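Local atomic coordinates of manganese lipoxygenase (Gaeumannomyces graminis, PDB entry 5FX8), a protein that oxidises linoleic and alpha-linolenic acids at a manganese centre to 11S- and 13R-hydroperoxy fatty acids, converting the 11S intermediate into the 13R product. Residues 219-231 with 347-360. Residues are numbered along the deposited sequence; the frame is centred on the assembly and turned at random.
Sequences YQKKYTPQPGRYA and FGLPASAAIDFPGS
Pro-225 and Leu-349 bring the two backbones together, their CA atoms 4.5 Å apart, where a loop between strands 212-216 and 235-241 meets the lead-in to helix 351-363. Beside them, Gln-226 N donates to Gly-348 O at 3.1 Å in a nearly straight hydrogen bond (165° at the hydrogen), just as the loop enters its type II turn, Gln-226 to Arg-229. The side-chain amide of Gln-226 extends past Pro-350 to give a weak bond from NE2 to Phe-347 O, and its stronger partner is Asp-344 O on helix 342-346. A water accepts from Arg-229 NE and lies within hydrogen-bonding distance of that same Phe-347 carbonyl.

Earlier in the loop, Lys-222 and Tyr-223 lie against the first turns of the helix. With CG beside the backbone N (chi1 -55°), Tyr-223 lays one ring face over Ala-353, whose CB sits 3.7 Å from the ring centroid in a CH-pi contact; Lys-222 CG lies against the opposite face. Leu-349 CD1 packs on Tyr-223 CB, while its CD2 touches both Pro-225 and Ala-231. Asp-356 OD2 meets the Tyr-223 ring at its edge, with the carboxylate plane turned 79° from the ring, and accepts from the phenol OH at 2.5 Å. Lys-222 NZ reaches this oxygen too, at 3.1 Å, in a salt bridge whose hydrogen bond is weak, and donates to Tyr-219 OH at 2.7 Å.

One carboxylate oxygen thus gathers a phenol and an ammonium group, an environment that would probably stabilise Asp-356 as the anion. Polar bonds at both ends, with apolar packing between, join this loop to helix 351-363 and to the link that leads into it from helix 342-346.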
loop_
_atom_site.group_PDB
_atom_site.type_symbol
_atom_site.label_atom_id
_atom_site.label_comp_id
_atom_site.label_asym_id
_atom_site.label_seq_id
_atom_site.Cartn_x
_atom_site.Cartn_y
_atom_site.Cartn_z
ATOM N N TYR A 219 7.910 23.659 10.386
ATOM C CA TYR A 219 9.102 23.474 9.570
ATOM C C TYR A 219 8.812 23.609 8.076
ATOM O O TYR A 219 9.730 23.893 7.306
ATOM C CB TYR A 219 9.724 22.100 9.871
ATOM C CG TYR A 219 11.106 21.901 9.304
ATOM C CD1 TYR A 219 12.227 22.318 10.004
ATOM C CD2 TYR A 219 11.298 21.289 8.064
ATOM C CE1 TYR A 219 13.497 22.152 9.497
ATOM C CE2 TYR A 219 12.572 21.121 7.533
ATOM C CZ TYR A 219 13.675 21.558 8.257
ATOM O OH TYR A 219 14.959 21.400 7.752
ATOM N N GLN A 220 7.572 23.400 7.643
ATOM C CA GLN A 220 7.265 23.543 6.229
ATOM C C GLN A 220 7.238 25.005 5.780
ATOM O O GLN A 220 7.017 25.290 4.609
ATOM C CB GLN A 220 5.936 22.861 5.905
ATOM C CG GLN A 220 5.920 21.393 6.215
ATOM C CD GLN A 220 4.564 20.740 6.035
ATOM O OE1 GLN A 220 3.764 21.118 5.176
ATOM N NE2 GLN A 220 4.291 19.759 6.876
ATOM N N LYS A 221 7.445 25.930 6.700
ATOM C CA LYS A 221 7.641 27.323 6.351
ATOM C C LYS A 221 8.847 27.493 5.429
ATOM O O LYS A 221 8.859 28.386 4.574
ATOM C CB LYS A 221 7.784 28.086 7.655
ATOM C CG LYS A 221 7.978 29.520 7.595
ATOM C CD LYS A 221 8.228 30.030 8.996
ATOM C CE LYS A 221 9.293 29.189 9.669
ATOM N NZ LYS A 221 9.754 29.768 10.951
ATOM N N LYS A 222 9.841 26.608 5.561
ATOM C CA LYS A 222 11.083 26.567 4.791
ATOM C C LYS A 222 10.890 26.290 3.296
ATOM O O LYS A 222 11.808 26.549 2.513
ATOM C CB LYS A 222 11.988 25.512 5.437
ATOM C CG LYS A 222 12.945 24.794 4.554
ATOM C CD LYS A 222 13.664 23.714 5.312
ATOM C CE LYS A 222 14.784 23.124 4.478
ATOM N NZ LYS A 222 15.632 22.201 5.272
ATOM N N TYR A 223 9.724 25.834 2.869
ATOM C CA TYR A 223 9.463 25.451 1.492
ATOM C C TYR A 223 8.541 26.457 0.806
ATOM O O TYR A 223 7.707 27.106 1.445
ATOM C CB TYR A 223 8.837 24.054 1.436
ATOM C CG TYR A 223 9.662 23.000 2.141
ATOM C CD1 TYR A 223 11.003 22.834 1.836
ATOM C CD2 TYR A 223 9.119 22.219 3.139
ATOM C CE1 TYR A 223 11.747 21.920 2.477
ATOM C CE2 TYR A 223 9.873 21.283 3.793
ATOM C CZ TYR A 223 11.186 21.131 3.454
ATOM O OH TYR A 223 11.983 20.208 4.094
ATOM N N THR A 224 8.688 26.557 -0.515
ATOM C CA THR A 224 7.915 27.434 -1.361
ATOM C C THR A 224 6.988 26.621 -2.240
ATOM O O THR A 224 7.457 25.744 -2.969
ATOM C CB THR A 224 8.835 28.266 -2.245
ATOM O OG1 THR A 224 9.841 28.882 -1.434
ATOM C CG2 THR A 224 8.051 29.311 -3.007
ATOM N N PRO A 225 5.696 26.907 -2.246
ATOM C CA PRO A 225 4.780 26.134 -3.077
ATOM C C PRO A 225 5.054 26.315 -4.560
ATOM O O PRO A 225 5.637 27.304 -5.004
ATOM C CB PRO A 225 3.415 26.702 -2.703
ATOM C CG PRO A 225 3.610 27.299 -1.410
ATOM C CD PRO A 225 4.970 27.872 -1.421
ATOM N N GLN A 226 4.617 25.326 -5.327
ATOM C CA GLN A 226 4.621 25.449 -6.767
ATOM C C GLN A 226 3.695 26.582 -7.191
ATOM O O GLN A 226 2.673 26.825 -6.547
ATOM C CB GLN A 226 4.144 24.161 -7.417
ATOM C CG GLN A 226 4.922 22.915 -7.088
ATOM C CD GLN A 226 4.392 21.780 -7.889
ATOM O OE1 GLN A 226 4.678 21.678 -9.076
ATOM N NE2 GLN A 226 3.577 20.943 -7.275
ATOM N N PRO A 227 4.006 27.262 -8.288
ATOM C CA PRO A 227 3.123 28.333 -8.772
ATOM C C PRO A 227 1.700 27.846 -8.992
ATOM O O PRO A 227 1.468 26.734 -9.463
ATOM C CB PRO A 227 3.780 28.766 -10.091
ATOM C CG PRO A 227 4.706 27.639 -10.457
ATOM C CD PRO A 227 5.172 27.057 -9.162
ATOM N N GLY A 228 0.738 28.698 -8.659
ATOM C CA GLY A 228 -0.650 28.300 -8.664
ATOM C C GLY A 228 -1.070 27.452 -7.477
ATOM O O GLY A 228 -2.255 27.131 -7.361
ATOM N N ARG A 229 -0.122 27.082 -6.604
ATOM C CA ARG A 229 -0.322 26.327 -5.383
ATOM C C ARG A 229 0.067 27.154 -4.176
ATOM O O ARG A 229 0.928 28.032 -4.239
ATOM C CB ARG A 229 0.514 25.059 -5.349
ATOM C CG ARG A 229 0.355 24.229 -6.573
ATOM C CD ARG A 229 -1.064 23.766 -6.823
ATOM N NE ARG A 229 -1.155 22.928 -7.993
ATOM C CZ ARG A 229 -1.527 23.378 -9.200
ATOM N NH1 ARG A 229 -1.812 24.648 -9.453
ATOM N NH2 ARG A 229 -1.592 22.546 -10.208
ATOM N N TYR A 230 -0.557 26.824 -3.060
ATOM C CA TYR A 230 -0.326 27.552 -1.839
ATOM C C TYR A 230 -0.309 26.564 -0.685
ATOM O O TYR A 230 -0.748 25.424 -0.822
ATOM C CB TYR A 230 -1.397 28.615 -1.660
ATOM C CG TYR A 230 -1.594 29.451 -2.881
ATOM C CD1 TYR A 230 -2.457 29.052 -3.890
ATOM C CD2 TYR A 230 -0.920 30.651 -3.026
ATOM C CE1 TYR A 230 -2.631 29.815 -5.003
ATOM C CE2 TYR A 230 -1.098 31.435 -4.127
ATOM C CZ TYR A 230 -1.949 31.022 -5.114
ATOM O OH TYR A 230 -2.118 31.815 -6.223
ATOM N N ALA A 231 0.206 27.008 0.458
ATOM C CA ALA A 231 0.347 26.132 1.611
ATOM C C ALA A 231 0.724 26.959 2.827
ATOM O O ALA A 231 1.358 28.003 2.693
ATOM C CB ALA A 231 1.409 25.057 1.366
ATOM N N PHE A 347 0.529 17.547 -5.498
ATOM C CA PHE A 347 0.713 18.169 -4.204
ATOM C C PHE A 347 1.138 19.623 -4.349
ATOM O O PHE A 347 1.603 20.066 -5.406
ATOM C CB PHE A 347 1.744 17.404 -3.388
ATOM C CG PHE A 347 1.263 16.071 -2.889
ATOM C CD1 PHE A 347 1.128 14.995 -3.745
ATOM C CD2 PHE A 347 0.985 15.888 -1.552
ATOM C CE1 PHE A 347 0.705 13.787 -3.270
ATOM C CE2 PHE A 347 0.577 14.677 -1.072
ATOM C CZ PHE A 347 0.434 13.625 -1.923
ATOM N N GLY A 348 0.953 20.361 -3.250
ATOM C CA GLY A 348 1.233 21.766 -3.114
ATOM C C GLY A 348 2.698 22.122 -3.162
ATOM O O GLY A 348 3.088 22.981 -3.945
ATOM N N LEU A 349 3.509 21.473 -2.359
ATOM C CA LEU A 349 4.945 21.685 -2.340
ATOM C C LEU A 349 5.640 20.866 -3.427
ATOM O O LEU A 349 5.240 19.733 -3.714
ATOM C CB LEU A 349 5.514 21.308 -0.981
ATOM C CG LEU A 349 4.981 22.100 0.203
ATOM C CD1 LEU A 349 5.879 21.902 1.371
ATOM C CD2 LEU A 349 4.888 23.567 -0.105
ATOM N N PRO A 350 6.695 21.407 -4.031
ATOM C CA PRO A 350 7.377 20.691 -5.117
ATOM C C PRO A 350 8.096 19.457 -4.604
ATOM O O PRO A 350 8.390 19.329 -3.413
ATOM C CB PRO A 350 8.384 21.720 -5.646
ATOM C CG PRO A 350 8.714 22.537 -4.468
ATOM C CD PRO A 350 7.412 22.641 -3.667
ATOM N N ALA A 351 8.410 18.560 -5.548
ATOM C CA ALA A 351 9.107 17.320 -5.221
ATOM C C ALA A 351 10.441 17.577 -4.544
ATOM O O ALA A 351 10.889 16.749 -3.741
ATOM C CB ALA A 351 9.326 16.476 -6.469
ATOM N N SER A 352 11.086 18.707 -4.837
ATOM C CA SER A 352 12.369 18.995 -4.213
ATOM C C SER A 352 12.222 19.213 -2.714
ATOM O O SER A 352 13.125 18.869 -1.934
ATOM C CB SER A 352 12.981 20.230 -4.860
ATOM O OG SER A 352 12.066 21.298 -4.751
ATOM N N ALA A 353 11.092 19.796 -2.292
ATOM C CA ALA A 353 10.834 20.015 -0.872
ATOM C C ALA A 353 10.414 18.723 -0.187
ATOM O O ALA A 353 10.880 18.415 0.919
ATOM C CB ALA A 353 9.760 21.081 -0.698
ATOM N N ALA A 354 9.531 17.959 -0.838
ATOM C CA ALA A 354 9.180 16.624 -0.361
ATOM C C ALA A 354 10.410 15.761 -0.112
ATOM O O ALA A 354 10.492 15.084 0.908
ATOM C CB ALA A 354 8.264 15.929 -1.366
ATOM N N ILE A 355 11.362 15.747 -1.053
ATOM C CA ILE A 355 12.554 14.919 -0.886
ATOM C C ILE A 355 13.463 15.504 0.185
ATOM O O ILE A 355 14.164 14.767 0.874
ATOM C CB ILE A 355 13.277 14.740 -2.241
ATOM C CG1 ILE A 355 12.573 13.698 -3.092
ATOM C CG2 ILE A 355 14.688 14.237 -2.078
ATOM C CD1 ILE A 355 12.677 12.350 -2.505
ATOM N N ASP A 356 13.464 16.827 0.356
ATOM C CA ASP A 356 14.317 17.415 1.388
ATOM C C ASP A 356 13.836 17.065 2.795
ATOM O O ASP A 356 14.651 16.957 3.719
ATOM C CB ASP A 356 14.405 18.928 1.176
ATOM C CG ASP A 356 15.041 19.682 2.353
ATOM O OD1 ASP A 356 16.290 19.708 2.447
ATOM O OD2 ASP A 356 14.296 20.302 3.157
ATOM N N PHE A 357 12.537 16.838 2.981
ATOM C CA PHE A 357 12.045 16.674 4.348
ATOM C C PHE A 357 12.601 15.453 5.104
ATOM O O PHE A 357 13.074 15.632 6.239
ATOM C CB PHE A 357 10.521 16.685 4.320
ATOM C CG PHE A 357 9.921 16.628 5.661
ATOM C CD1 PHE A 357 9.872 17.757 6.454
ATOM C CD2 PHE A 357 9.419 15.446 6.150
ATOM C CE1 PHE A 357 9.325 17.715 7.691
ATOM C CE2 PHE A 357 8.871 15.397 7.392
ATOM C CZ PHE A 357 8.824 16.530 8.166
ATOM N N PRO A 358 12.561 14.216 4.587
ATOM C CA PRO A 358 13.114 13.097 5.382
ATOM C C PRO A 358 14.613 13.176 5.632
ATOM O O PRO A 358 15.098 12.642 6.639
ATOM C CB PRO A 358 12.759 11.866 4.544
ATOM C CG PRO A 358 12.543 12.414 3.170
ATOM C CD PRO A 358 11.893 13.718 3.374
ATOM N N GLY A 359 15.369 13.794 4.724
ATOM C CA GLY A 359 16.761 14.064 5.001
ATOM C C GLY A 359 16.965 15.084 6.099
ATOM O O GLY A 359 17.896 14.958 6.885
ATOM N N SER A 360 16.127 16.117 6.159
ATOM C CA SER A 360 16.194 17.054 7.282
ATOM C C SER A 360 15.869 16.377 8.598
ATOM O O SER A 360 16.505 16.658 9.617
ATOM C CB SER A 360 15.217 18.201 7.099
ATOM O OG SER A 360 15.461 18.888 5.914
HETATM O O HOH W 1 -0.063 20.304 -7.878
#